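Local coordinates for protein putative Glycosidase (PDB 3R67) that is a putative glycosidase, a mainly beta protein probably folded as a beta-propeller like other members of its clan, at residues 236-241 / 270-275; 240-245 / 298-303; 264-269 / 280-285; 303-308 / 323-328. All blocks are in the same frame, centred on the assembly; numbering follows the deposited sequence.

Contact 1 (236-241 / 270-275); sequences PREGKF and GAEGDT. With EDO (1,2-ethanediol), chain J.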
loop_
_atom_site.group_PDB
_atom_site.type_symbol
_atom_site.label_atom_id
_atom_site.label_comp_id
_atom_site.label_asym_id
_atom_site.label_seq_id
_atom_site.Cartn_x
_atom_site.Cartn_y
_atom_site.Cartn_z
ATOM N N PRO A 236 -8.168 -13.382 8.745
ATOM C CA PRO A 236 -7.128 -13.700 9.738
ATOM C C PRO A 236 -7.235 -15.143 10.250
ATOM O O PRO A 236 -8.335 -15.713 10.329
ATOM C CB PRO A 236 -7.411 -12.699 10.861
ATOM C CG PRO A 236 -8.057 -11.534 10.160
ATOM C CD PRO A 236 -8.961 -12.209 9.172
ATOM N N ARG A 237 -6.080 -15.742 10.561
ATOM C CA ARG A 237 -5.984 -17.123 11.023
ATOM C C ARG A 237 -5.437 -17.181 12.417
ATOM O O ARG A 237 -4.298 -16.760 12.655
ATOM C CB ARG A 237 -5.091 -17.957 10.100
ATOM C CG ARG A 237 -5.504 -18.004 8.644
ATOM C CD ARG A 237 -4.430 -18.673 7.811
ATOM N NE ARG A 237 -3.209 -17.860 7.718
ATOM C CZ ARG A 237 -2.100 -18.255 7.099
ATOM N NH1 ARG A 237 -2.039 -19.450 6.529
ATOM N NH2 ARG A 237 -1.033 -17.466 7.068
ATOM N N GLU A 238 -6.236 -17.731 13.336
ATOM C CA GLU A 238 -5.872 -17.924 14.737
ATOM C C GLU A 238 -4.579 -18.739 14.834
ATOM O O GLU A 238 -4.411 -19.699 14.075
ATOM C CB GLU A 238 -7.033 -18.637 15.463
ATOM C CG GLU A 238 -6.876 -18.712 16.971
ATOM C CD GLU A 238 -8.060 -19.271 17.738
ATOM O OE1 GLU A 238 -8.842 -20.065 17.165
ATOM O OE2 GLU A 238 -8.200 -18.913 18.929
ATOM N N GLY A 239 -3.671 -18.314 15.711
ATOM C CA GLY A 239 -2.390 -18.979 15.935
ATOM C C GLY A 239 -1.336 -18.743 14.866
ATOM O O GLY A 239 -0.263 -19.336 14.941
ATOM N N LYS A 240 -1.621 -17.894 13.852
ATOM C CA LYS A 240 -0.693 -17.514 12.774
ATOM C C LYS A 240 -0.276 -16.045 12.921
ATOM O O LYS A 240 -0.931 -15.286 13.654
ATOM C CB LYS A 240 -1.312 -17.745 11.370
ATOM C CG LYS A 240 -1.691 -19.187 10.989
ATOM C CD LYS A 240 -0.501 -20.083 10.675
ATOM C CE LYS A 240 -0.920 -21.402 10.085
ATOM N NZ LYS A 240 -1.626 -22.269 11.061
ATOM N N PHE A 241 0.785 -15.631 12.182
ATOM C CA PHE A 241 1.293 -14.255 12.176
ATOM C C PHE A 241 0.222 -13.252 11.699
ATOM O O PHE A 241 0.308 -12.087 12.044
ATOM C CB PHE A 241 2.528 -14.146 11.267
ATOM C CG PHE A 241 2.245 -14.220 9.778
ATOM C CD1 PHE A 241 2.032 -15.443 9.153
ATOM C CD2 PHE A 241 2.185 -13.064 9.006
ATOM C CE1 PHE A 241 1.781 -15.508 7.788
ATOM C CE2 PHE A 241 1.882 -13.126 7.639
ATOM C CZ PHE A 241 1.711 -14.347 7.034
ATOM N N GLY A 270 -1.134 -12.728 22.595
ATOM C CA GLY A 270 -1.495 -13.946 23.315
ATOM C C GLY A 270 -1.506 -15.221 22.475
ATOM O O GLY A 270 -0.877 -15.312 21.396
ATOM N N ALA A 271 -2.264 -16.218 22.989
ATOM C CA ALA A 271 -2.471 -17.560 22.429
ATOM C C ALA A 271 -3.260 -17.530 21.100
ATOM O O ALA A 271 -3.192 -18.490 20.324
ATOM C CB ALA A 271 -3.217 -18.409 23.441
ATOM N N GLU A 272 -3.990 -16.432 20.841
ATOM C CA GLU A 272 -4.748 -16.255 19.612
ATOM C C GLU A 272 -3.813 -15.927 18.438
ATOM O O GLU A 272 -4.205 -16.104 17.295
ATOM C CB GLU A 272 -5.821 -15.180 19.762
ATOM C CG GLU A 272 -6.970 -15.609 20.666
ATOM C CD GLU A 272 -8.219 -14.771 20.490
ATOM O OE1 GLU A 272 -8.209 -13.614 20.964
ATOM O OE2 GLU A 272 -9.168 -15.234 19.813
ATOM N N GLY A 273 -2.585 -15.495 18.724
ATOM C CA GLY A 273 -1.572 -15.190 17.710
ATOM C C GLY A 273 -0.454 -16.206 17.722
ATOM O O GLY A 273 -0.529 -17.201 18.454
ATOM N N ASP A 274 0.577 -15.966 16.883
ATOM C CA ASP A 274 1.757 -16.831 16.797
ATOM C C ASP A 274 2.844 -16.227 17.700
ATOM O O ASP A 274 3.379 -15.163 17.385
ATOM C CB ASP A 274 2.233 -17.003 15.329
ATOM C CG ASP A 274 3.291 -18.076 15.122
ATOM O OD1 ASP A 274 3.940 -18.477 16.113
ATOM O OD2 ASP A 274 3.469 -18.524 13.968
ATOM N N THR A 275 3.149 -16.906 18.816
ATOM C CA THR A 275 4.116 -16.507 19.842
ATOM C C THR A 275 5.579 -16.380 19.258
ATOM O O THR A 275 6.414 -15.744 19.902
ATOM C CB THR A 275 4.066 -17.530 21.013
ATOM O OG1 THR A 275 4.807 -17.053 22.118
ATOM C CG2 THR A 275 4.564 -18.916 20.641
HETATM C C1 EDO J . 2.320 -13.110 20.290
HETATM O O1 EDO J . 1.018 -13.689 20.024
HETATM C C2 EDO J . 2.621 -13.278 21.779
HETATM O O2 EDO J . 3.741 -12.511 22.249
HETATM O O HOH W 1 2.638 -17.844 11.402
#
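Glu238 meets Glu272 where two surface loops come together. Its CG stands anti to the backbone N (chi1 -171°), and the extended chain runs out over the other loop. On the way CG passes 3.7 Å from Glu272 O. At the ends, Glu238 OE2 is 3.9 Å from Glu272 OE2, with the carboxylate planes 71° apart. These like charges probably repel, though both residues are exposed and solvent probably screens them. Glu272 OE2 also has a long, weak ion pair with Lys268.

Gly239 comes next and makes the one direct hydrogen bond between the segments. Gly239 N gives to Glu272 O at 2.8 Å, almost straight at the hydrogen (176°), although the donor sits well above the carbonyl plane. Gly239 is the third residue of a type II beta turn from Arg237 to Lys240, and its positive phi suits that place. A type I turn from Gly270 to Gly273 faces it. Thus the loop leading into strand 245-255 lies against the loop joining strands 258-266 and 282-289. Gly239 O then touches Asp274 CB at 3.4 Å.

Lys240 C lies 3.6 Å from the same Asp274 CB, while the Lys240 side chain starts away from the other loop. Phe241 N gives a hydrogen bond to a water at 3.0 Å. That water donates to Asp274 OD2 at 2.8 Å, and Asp274 OD1 accepts from Leu276 N.

Contact 2 (240-245 / 298-303); sequences KFDSDL and IDRLDK. With EDO (1,2-ethanediol), chain F.
Asp242 and Arg300 form the salt bridge of this contact, reaching for each other from opposite directions. Arg300 NH2 gives a bent hydrogen bond to Asp242 OD2 at 2.8 Å (144° at the hydrogen). The oxygen is met from above the carboxylate plane, and the two flat groups are turned 76° apart. Arg300 reaches this far because its chain is fully extended, with CG anti to the backbone N (chi1 -175°). Both groups have further partners. Tyr263 OH bonds to Asp242 OD2 and to Arg300 NE, Arg237 NE pairs with Asp242 OD1, and Thr235 O accepts from Arg300 NH2. At the guanidinium edge, Arg300 NH1 gives to 1,2-ethanediol O1 at 2.9 Å.

Other hydrogen bonds are local or go through water. A type I turn runs from Lys240 to Ser243, and across it Ser243 OG gives to Lys240 O at 2.8 Å, nearly along the C=O axis. The water held by Phe241 N donates to Asp302 O at 2.6 Å. In the fold, this turn before strand 245-255 meets the end of strand 297-300, which pairs with strand 282-289 in the same sheet.

Packing does the rest. Leu301 O lies 3.7 Å from Phe241 CE1 and Asp302 O lies 3.9 Å from Phe241 CD1, both at the ring edge and in its plane. Asp242 CB lies over one face of that ring, toward its rim. Lys240 runs beside Asp302, with CD 3.5 Å from Asp302 O. Its NZ stays 5.1 Å from Asp302 OD1, which instead forms a salt bridge with Arg237 NH1.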
loop_
_atom_site.group_PDB
_atom_site.type_symbol
_atom_site.label_atom_id
_atom_site.label_comp_id
_atom_site.label_asym_id
_atom_site.label_seq_id
_atom_site.Cartn_x
_atom_site.Cartn_y
_atom_site.Cartn_z
ATOM N N LYS A 240 -1.621 -17.894 13.852
ATOM C CA LYS A 240 -0.693 -17.514 12.774
ATOM C C LYS A 240 -0.276 -16.045 12.921
ATOM O O LYS A 240 -0.931 -15.286 13.654
ATOM C CB LYS A 240 -1.312 -17.745 11.370
ATOM C CG LYS A 240 -1.691 -19.187 10.989
ATOM C CD LYS A 240 -0.501 -20.083 10.675
ATOM C CE LYS A 240 -0.920 -21.402 10.085
ATOM N NZ LYS A 240 -1.626 -22.269 11.061
ATOM N N PHE A 241 0.785 -15.631 12.182
ATOM C CA PHE A 241 1.293 -14.255 12.176
ATOM C C PHE A 241 0.222 -13.252 11.699
ATOM O O PHE A 241 0.308 -12.087 12.044
ATOM C CB PHE A 241 2.528 -14.146 11.267
ATOM C CG PHE A 241 2.245 -14.220 9.778
ATOM C CD1 PHE A 241 2.032 -15.443 9.153
ATOM C CD2 PHE A 241 2.185 -13.064 9.006
ATOM C CE1 PHE A 241 1.781 -15.508 7.788
ATOM C CE2 PHE A 241 1.882 -13.126 7.639
ATOM C CZ PHE A 241 1.711 -14.347 7.034
ATOM N N ASP A 242 -0.731 -13.687 10.860
ATOM C CA ASP A 242 -1.803 -12.838 10.326
ATOM C C ASP A 242 -3.122 -13.139 11.082
ATOM O O ASP A 242 -4.184 -13.252 10.477
ATOM C CB ASP A 242 -1.951 -13.057 8.796
ATOM C CG ASP A 242 -2.283 -14.471 8.322
ATOM O OD1 ASP A 242 -2.195 -15.418 9.142
ATOM O OD2 ASP A 242 -2.598 -14.634 7.123
ATOM N N SER A 243 -3.031 -13.268 12.413
ATOM C CA SER A 243 -4.136 -13.623 13.307
ATOM C C SER A 243 -5.022 -12.431 13.658
ATOM O O SER A 243 -6.168 -12.646 14.036
ATOM C CB SER A 243 -3.601 -14.240 14.594
ATOM O OG SER A 243 -2.495 -13.522 15.110
ATOM N N ASP A 244 -4.530 -11.192 13.524
ATOM C CA ASP A 244 -5.355 -10.019 13.827
ATOM C C ASP A 244 -5.859 -9.398 12.531
ATOM O O ASP A 244 -7.065 -9.187 12.388
ATOM C CB ASP A 244 -4.584 -8.974 14.675
ATOM C CG ASP A 244 -5.424 -7.882 15.326
ATOM O OD1 ASP A 244 -6.660 -8.046 15.412
ATOM O OD2 ASP A 244 -4.834 -6.918 15.850
ATOM N N LEU A 245 -4.937 -9.094 11.599
ATOM C CA LEU A 245 -5.281 -8.463 10.320
ATOM C C LEU A 245 -4.616 -9.150 9.160
ATOM O O LEU A 245 -3.512 -9.677 9.306
ATOM C CB LEU A 245 -4.867 -6.964 10.303
ATOM C CG LEU A 245 -5.437 -6.011 11.354
ATOM C CD1 LEU A 245 -4.736 -4.651 11.236
ATOM C CD2 LEU A 245 -6.949 -5.885 11.230
ATOM N N ILE A 298 -5.442 -20.538 -4.053
ATOM C CA ILE A 298 -4.749 -21.808 -4.320
ATOM C C ILE A 298 -3.930 -22.190 -3.081
ATOM O O ILE A 298 -4.068 -23.303 -2.565
ATOM C CB ILE A 298 -3.858 -21.748 -5.592
ATOM C CG1 ILE A 298 -4.671 -21.360 -6.868
ATOM C CG2 ILE A 298 -3.105 -23.086 -5.786
ATOM C CD1 ILE A 298 -3.783 -20.983 -8.091
ATOM N N ASP A 299 -3.076 -21.273 -2.610
ATOM C CA ASP A 299 -2.191 -21.528 -1.487
ATOM C C ASP A 299 -1.829 -20.198 -0.788
ATOM O O ASP A 299 -2.133 -19.111 -1.298
ATOM C CB ASP A 299 -0.925 -22.274 -1.972
ATOM C CG ASP A 299 -0.128 -22.964 -0.881
ATOM O OD1 ASP A 299 -0.678 -23.147 0.243
ATOM O OD2 ASP A 299 1.015 -23.380 -1.162
ATOM N N ARG A 300 -1.220 -20.299 0.404
ATOM C CA ARG A 300 -0.894 -19.192 1.286
ATOM C C ARG A 300 0.256 -19.581 2.209
ATOM O O ARG A 300 0.376 -20.751 2.566
ATOM C CB ARG A 300 -2.173 -18.866 2.076
ATOM C CG ARG A 300 -2.160 -17.680 3.001
ATOM C CD ARG A 300 -3.575 -17.600 3.510
ATOM N NE ARG A 300 -3.780 -16.550 4.498
ATOM C CZ ARG A 300 -4.910 -16.390 5.157
ATOM N NH1 ARG A 300 -5.923 -17.228 4.963
ATOM N NH2 ARG A 300 -5.028 -15.417 6.053
ATOM N N LEU A 301 1.123 -18.623 2.560
ATOM C CA LEU A 301 2.253 -18.882 3.455
ATOM C C LEU A 301 1.755 -18.985 4.887
ATOM O O LEU A 301 0.933 -18.170 5.301
ATOM C CB LEU A 301 3.332 -17.794 3.332
ATOM C CG LEU A 301 4.007 -17.534 1.952
ATOM C CD1 LEU A 301 5.152 -16.519 2.110
ATOM C CD2 LEU A 301 4.567 -18.829 1.312
ATOM N N ASP A 302 2.233 -19.985 5.641
ATOM C CA ASP A 302 1.837 -20.204 7.040
ATOM C C ASP A 302 2.801 -19.462 7.993
ATOM O O ASP A 302 2.504 -19.279 9.181
ATOM C CB ASP A 302 1.780 -21.707 7.347
ATOM C CG ASP A 302 0.627 -22.390 6.607
ATOM O OD1 ASP A 302 -0.295 -21.670 6.132
ATOM O OD2 ASP A 302 0.629 -23.645 6.521
ATOM N N LYS A 303 3.923 -18.990 7.434
ATOM C CA LYS A 303 4.955 -18.195 8.092
ATOM C C LYS A 303 5.248 -16.978 7.254
ATOM O O LYS A 303 5.188 -17.060 6.025
ATOM C CB LYS A 303 6.247 -19.004 8.348
ATOM C CG LYS A 303 6.168 -19.960 9.513
ATOM C CD LYS A 303 7.507 -20.641 9.751
ATOM C CE LYS A 303 7.721 -21.055 11.197
ATOM N NZ LYS A 303 6.684 -21.993 11.689
HETATM C C1 EDO F . -9.227 -17.608 4.146
HETATM O O1 EDO F . -8.778 -17.705 5.514
HETATM C C2 EDO F . -10.671 -18.060 3.916
HETATM O O2 EDO F . -11.610 -17.221 4.614
HETATM O O HOH W 1 2.638 -17.844 11.402
#

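Contact 3 (264-269 / 280-285); sequences NGKNKS and NSYCAG. With EDO (1,2-ethanediol), chain J.
Gly265 and Cys283 are a hydrogen-bonded pair in the antiparallel ladder of strands 258-266 and 282-289, a beta hairpin with a long connecting loop. Gly265 N gives to Cys283 O at 2.8 Å, and Cys283 N gives back to Gly265 O at 2.9 Å. Backbone hydrogen bonds continue past the last bridge. Asn267 N gives to Ser281 O at 3.0 Å, and Asn280 N gives to Asn267 O at 2.8 Å.

Lys266 and Tyr282 form the next non-hydrogen-bonded pair, with both side chains on one face of the sheet. Lys266 CB lies over the middle of the Tyr282 ring, 3.9 Å from its centroid and 7° off the normal, a CH-pi contact. With CG anti to the backbone N (chi1 -176°), the extended chain follows the ring outward, and Lys266 CD comes 3.8 Å from Tyr282 OH. Asn264 CB is at the ring edge. The Asn264 amide is used beyond this pair, with OD1 accepting from Ile325 N.

A water joins the two polar ends, 2.9 Å from Lys266 NZ and 2.9 Å from Tyr282 OH. The lysine thus packs its apolar length on the ring and leaves its ammonium group to a water and to a long, weak ion pair with Asp244.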
loop_
_atom_site.group_PDB
_atom_site.type_symbol
_atom_site.label_atom_id
_atom_site.label_comp_id
_atom_site.label_asym_id
_atom_site.label_seq_id
_atom_site.Cartn_x
_atom_site.Cartn_y
_atom_site.Cartn_z
ATOM N N ASN A 264 0.142 -7.790 4.255
ATOM C CA ASN A 264 0.604 -7.514 5.610
ATOM C C ASN A 264 -0.269 -8.204 6.648
ATOM O O ASN A 264 -1.475 -7.980 6.674
ATOM C CB ASN A 264 0.605 -6.016 5.853
ATOM C CG ASN A 264 1.490 -5.287 4.902
ATOM O OD1 ASN A 264 2.698 -5.350 5.018
ATOM N ND2 ASN A 264 0.902 -4.530 3.981
ATOM N N GLY A 265 0.357 -8.997 7.508
ATOM C CA GLY A 265 -0.316 -9.697 8.587
ATOM C C GLY A 265 -0.011 -9.084 9.936
ATOM O O GLY A 265 1.163 -8.911 10.273
ATOM N N LYS A 266 -1.055 -8.748 10.726
ATOM C CA LYS A 266 -0.845 -8.243 12.087
ATOM C C LYS A 266 -1.071 -9.408 13.053
ATOM O O LYS A 266 -2.057 -10.119 12.955
ATOM C CB LYS A 266 -1.722 -7.025 12.420
ATOM C CG LYS A 266 -1.438 -6.454 13.801
ATOM C CD LYS A 266 -2.398 -5.350 14.164
ATOM C CE LYS A 266 -2.263 -4.938 15.599
ATOM N NZ LYS A 266 -3.203 -3.834 15.931
ATOM N N ASN A 267 -0.140 -9.612 13.965
ATOM C CA ASN A 267 -0.188 -10.705 14.914
ATOM C C ASN A 267 -0.957 -10.310 16.167
ATOM O O ASN A 267 -0.707 -9.239 16.716
ATOM C CB ASN A 267 1.245 -11.117 15.276
ATOM C CG ASN A 267 1.361 -12.424 16.005
ATOM O OD1 ASN A 267 0.642 -13.387 15.729
ATOM N ND2 ASN A 267 2.362 -12.524 16.867
ATOM N N LYS A 268 -1.924 -11.164 16.603
ATOM C CA LYS A 268 -2.667 -10.944 17.861
ATOM C C LYS A 268 -1.772 -11.140 19.063
ATOM O O LYS A 268 -0.829 -11.925 19.012
ATOM C CB LYS A 268 -3.885 -11.870 18.003
ATOM C CG LYS A 268 -5.155 -11.333 17.395
ATOM C CD LYS A 268 -6.334 -12.182 17.817
ATOM C CE LYS A 268 -7.641 -11.801 17.180
ATOM N NZ LYS A 268 -8.677 -12.836 17.459
ATOM N N SER A 269 -2.086 -10.453 20.153
ATOM C CA SER A 269 -1.387 -10.612 21.423
ATOM C C SER A 269 -1.995 -11.801 22.179
ATOM O O SER A 269 -3.216 -11.891 22.308
ATOM C CB SER A 269 -1.446 -9.324 22.240
ATOM O OG SER A 269 -2.786 -8.910 22.439
ATOM N N ASN A 280 1.274 -7.845 18.097
ATOM C CA ASN A 280 0.807 -6.612 17.452
ATOM C C ASN A 280 1.764 -6.153 16.339
ATOM O O ASN A 280 1.482 -5.136 15.724
ATOM C CB ASN A 280 0.609 -5.483 18.478
ATOM C CG ASN A 280 -0.344 -5.864 19.581
ATOM O OD1 ASN A 280 -1.410 -6.453 19.354
ATOM N ND2 ASN A 280 0.052 -5.585 20.798
ATOM N N SER A 281 2.826 -6.921 16.007
ATOM C CA SER A 281 3.710 -6.550 14.904
ATOM C C SER A 281 3.103 -6.955 13.576
ATOM O O SER A 281 2.306 -7.904 13.527
ATOM C CB SER A 281 5.093 -7.189 15.046
ATOM O OG SER A 281 5.093 -8.592 14.817
ATOM N N TYR A 282 3.514 -6.255 12.492
ATOM C CA TYR A 282 3.136 -6.538 11.113
ATOM C C TYR A 282 4.280 -7.246 10.400
ATOM O O TYR A 282 5.377 -6.688 10.268
ATOM C CB TYR A 282 2.749 -5.267 10.353
ATOM C CG TYR A 282 1.426 -4.627 10.708
ATOM C CD1 TYR A 282 1.258 -3.953 11.915
ATOM C CD2 TYR A 282 0.405 -4.525 9.763
ATOM C CE1 TYR A 282 0.068 -3.297 12.220
ATOM C CE2 TYR A 282 -0.780 -3.851 10.047
ATOM C CZ TYR A 282 -0.947 -3.241 11.280
ATOM O OH TYR A 282 -2.103 -2.549 11.561
ATOM N N CYS A 283 4.042 -8.488 10.005
ATOM C CA CYS A 283 4.945 -9.353 9.241
ATOM C C CYS A 283 4.274 -9.641 7.906
ATOM O O CYS A 283 3.041 -9.754 7.875
ATOM C CB CYS A 283 5.277 -10.629 10.014
ATOM S SG CYS A 283 6.186 -10.355 11.551
ATOM N N ALA A 284 5.038 -9.706 6.814
ATOM C CA ALA A 284 4.480 -9.829 5.472
ATOM C C ALA A 284 4.276 -11.284 5.048
ATOM O O ALA A 284 5.134 -12.134 5.271
ATOM C CB ALA A 284 5.386 -9.129 4.468
ATOM N N GLY A 285 3.136 -11.535 4.408
ATOM C CA GLY A 285 2.770 -12.854 3.895
ATOM C C GLY A 285 2.473 -12.825 2.412
ATOM O O GLY A 285 2.570 -11.776 1.767
HETATM C C1 EDO J . 2.320 -13.110 20.290
HETATM O O1 EDO J . 1.018 -13.689 20.024
HETATM C C2 EDO J . 2.621 -13.278 21.779
HETATM O O2 EDO J . 3.741 -12.511 22.249
HETATM O O HOH W 2 -2.980 -1.584 14.170
#

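Contact 4 (303-308 / 323-328); sequences KPFYIP and VFIEGL. With EDO (1,2-ethanediol), chain K.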
loop_
_atom_site.group_PDB
_atom_site.type_symbol
_atom_site.label_atom_id
_atom_site.label_comp_id
_atom_site.label_asym_id
_atom_site.label_seq_id
_atom_site.Cartn_x
_atom_site.Cartn_y
_atom_site.Cartn_z
ATOM N N LYS A 303 3.923 -18.990 7.434
ATOM C CA LYS A 303 4.955 -18.195 8.092
ATOM C C LYS A 303 5.248 -16.978 7.254
ATOM O O LYS A 303 5.188 -17.060 6.025
ATOM C CB LYS A 303 6.247 -19.004 8.348
ATOM C CG LYS A 303 6.168 -19.960 9.513
ATOM C CD LYS A 303 7.507 -20.641 9.751
ATOM C CE LYS A 303 7.721 -21.055 11.197
ATOM N NZ LYS A 303 6.684 -21.993 11.689
ATOM N N PRO A 304 5.551 -15.825 7.879
ATOM C CA PRO A 304 5.830 -14.621 7.071
ATOM C C PRO A 304 7.146 -14.731 6.287
ATOM O O PRO A 304 8.072 -15.388 6.770
ATOM C CB PRO A 304 5.909 -13.508 8.110
ATOM C CG PRO A 304 6.227 -14.192 9.398
ATOM C CD PRO A 304 5.616 -15.541 9.329
ATOM N N PHE A 305 7.225 -14.096 5.085
ATOM C CA PHE A 305 8.455 -14.120 4.280
ATOM C C PHE A 305 9.351 -12.940 4.657
ATOM O O PHE A 305 10.541 -12.956 4.373
ATOM C CB PHE A 305 8.149 -14.100 2.768
ATOM C CG PHE A 305 7.711 -12.768 2.197
ATOM C CD1 PHE A 305 6.383 -12.365 2.267
ATOM C CD2 PHE A 305 8.617 -11.948 1.536
ATOM C CE1 PHE A 305 5.974 -11.146 1.717
ATOM C CE2 PHE A 305 8.212 -10.717 1.001
ATOM C CZ PHE A 305 6.891 -10.327 1.091
ATOM N N TYR A 306 8.763 -11.899 5.253
ATOM C CA TYR A 306 9.471 -10.684 5.627
ATOM C C TYR A 306 9.029 -10.242 7.013
ATOM O O TYR A 306 7.838 -10.225 7.299
ATOM C CB TYR A 306 9.199 -9.612 4.575
ATOM C CG TYR A 306 10.354 -8.659 4.436
ATOM C CD1 TYR A 306 11.509 -9.029 3.743
ATOM C CD2 TYR A 306 10.298 -7.380 4.983
ATOM C CE1 TYR A 306 12.598 -8.165 3.639
ATOM C CE2 TYR A 306 11.367 -6.494 4.852
ATOM C CZ TYR A 306 12.515 -6.892 4.177
ATOM O OH TYR A 306 13.567 -6.020 4.036
ATOM N N ILE A 307 9.985 -9.962 7.901
ATOM C CA ILE A 307 9.698 -9.621 9.295
ATOM C C ILE A 307 10.561 -8.436 9.746
ATOM O O ILE A 307 11.662 -8.263 9.196
ATOM C CB ILE A 307 9.918 -10.856 10.265
ATOM C CG1 ILE A 307 11.403 -11.245 10.435
ATOM C CG2 ILE A 307 9.067 -12.065 9.905
ATOM C CD1 ILE A 307 11.706 -12.206 11.678
ATOM N N PRO A 308 10.141 -7.669 10.801
ATOM C CA PRO A 308 10.996 -6.577 11.296
ATOM C C PRO A 308 12.331 -7.130 11.812
ATOM O O PRO A 308 12.350 -8.070 12.606
ATOM C CB PRO A 308 10.143 -5.948 12.410
ATOM C CG PRO A 308 8.737 -6.310 12.063
ATOM C CD PRO A 308 8.877 -7.722 11.569
ATOM N N VAL A 323 6.889 -3.945 8.935
ATOM C CA VAL A 323 7.490 -4.084 7.630
ATOM C C VAL A 323 6.239 -4.034 6.753
ATOM O O VAL A 323 5.741 -5.065 6.265
ATOM C CB VAL A 323 8.464 -5.286 7.454
ATOM C CG1 VAL A 323 9.810 -5.001 8.097
ATOM C CG2 VAL A 323 7.867 -6.595 7.958
ATOM N N PHE A 324 5.607 -2.837 6.747
ATOM C CA PHE A 324 4.339 -2.648 6.069
ATOM C C PHE A 324 4.617 -2.485 4.598
ATOM O O PHE A 324 4.933 -1.375 4.146
ATOM C CB PHE A 324 3.574 -1.458 6.666
ATOM C CG PHE A 324 2.118 -1.447 6.277
ATOM C CD1 PHE A 324 1.176 -2.147 7.029
ATOM C CD2 PHE A 324 1.689 -0.766 5.142
ATOM C CE1 PHE A 324 -0.166 -2.151 6.664
ATOM C CE2 PHE A 324 0.349 -0.783 4.768
ATOM C CZ PHE A 324 -0.572 -1.466 5.538
ATOM N N ILE A 325 4.498 -3.601 3.842
ATOM C CA ILE A 325 4.843 -3.671 2.405
ATOM C C ILE A 325 3.713 -3.015 1.610
ATOM O O ILE A 325 2.546 -3.211 1.942
ATOM C CB ILE A 325 5.159 -5.117 1.954
ATOM C CG1 ILE A 325 3.943 -6.092 2.095
ATOM C CG2 ILE A 325 6.382 -5.615 2.783
ATOM C CD1 ILE A 325 4.135 -7.419 1.490
ATOM N N GLU A 326 4.063 -2.146 0.626
ATOM C CA GLU A 326 3.036 -1.375 -0.060
ATOM C C GLU A 326 3.427 -0.944 -1.502
ATOM O O GLU A 326 2.540 -0.595 -2.289
ATOM C CB GLU A 326 2.792 -0.136 0.804
ATOM C CG GLU A 326 1.557 0.668 0.455
ATOM C CD GLU A 326 1.273 1.756 1.462
ATOM O OE1 GLU A 326 1.354 1.499 2.680
ATOM O OE2 GLU A 326 0.888 2.853 1.030
ATOM N N GLY A 327 4.715 -0.965 -1.829
ATOM C CA GLY A 327 5.214 -0.646 -3.163
ATOM C C GLY A 327 6.015 -1.804 -3.727
ATOM O O GLY A 327 6.771 -2.436 -2.998
ATOM N N LEU A 328 5.855 -2.109 -5.016
ATOM C CA LEU A 328 6.573 -3.208 -5.703
ATOM C C LEU A 328 6.822 -2.836 -7.161
ATOM O O LEU A 328 5.868 -2.532 -7.890
ATOM C CB LEU A 328 5.776 -4.531 -5.611
ATOM C CG LEU A 328 6.446 -5.830 -6.163
ATOM C CD1 LEU A 328 7.787 -6.113 -5.504
ATOM C CD2 LEU A 328 5.528 -7.047 -6.017
HETATM C C1 EDO K . 3.743 -0.444 -9.793
HETATM O O1 EDO K . 3.553 0.071 -11.110
HETATM C C2 EDO K . 2.871 -1.673 -9.561
HETATM O O2 EDO K . 3.315 -2.355 -8.376
#
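The backbones of Pro308 and Val323 come nearest here, CA to CA 5.7 Å, and no hydrogen bond joins loop 303-308 to strand 323-328. Val323 carries most of the contact. Its CB meets the edge of the Tyr306 ring in the ring plane, 3.7 Å from Tyr306 CD2, and the two side chains cross at about a right angle. The methyl groups divide the work. Val323 CG2 lies 3.7 Å from Tyr306 O and 3.9 Å from Pro308 CD. Val323 CG1 packs 3.8 Å from Pro308 CA and also reaches Tyr306 CE2.

Deeper in, Phe305 and Ile325 approach from opposite directions. Phe305 CZ is 4.0 Å from Ile325 CD1, which sits at the ring edge. Phe305 CG lies between the backbone N and the carbonyl carbon (chi1 75°), a torsion that sends the ring toward the strand. Tyr306 CB covers part of one face of this ring.

The loop is also bonded to strand 282-289, through the backbones of Phe305 and Tyr306 with Ala284. It therefore bridges two neighbouring sheets. Leu337 of strand 334-341 touches both Phe305 and Ile325.

The polar end of Tyr306 is satisfied outside the contact, by a hydrogen bond to Tyr339 OH. The contact itself is buried, its touching side-chain atoms are apolar and no hydrogen bond crosses it. Shape and the hydrophobic effect therefore probably hold these two segments together.

In the fold
The four contacts run from the surface inward, with centres about 23, 18, 15 and 11 Å from the chain centre. Contacts 1, 2 and 3 lie about 9 Å apart, centre to centre, and are linked by polar bonds. Ser243 OG accepts from Lys268 N, joining contacts 2 and 3, and Asn267 OD1 accepts from Asp274 N, joining contacts 3 and 1. Arg237 ties contact 1 to contact 2. Contact 3 is about 9 Å from contact 4, centre to centre, and Asn264 and Ala284 make the joins. The centres of contacts 2 and 4 are about 12 Å apart and those of contacts 1 and 4 about 17 Å, yet Phe241 packs on Pro304. One 1,2-ethanediol touches both contacts 1 and 3.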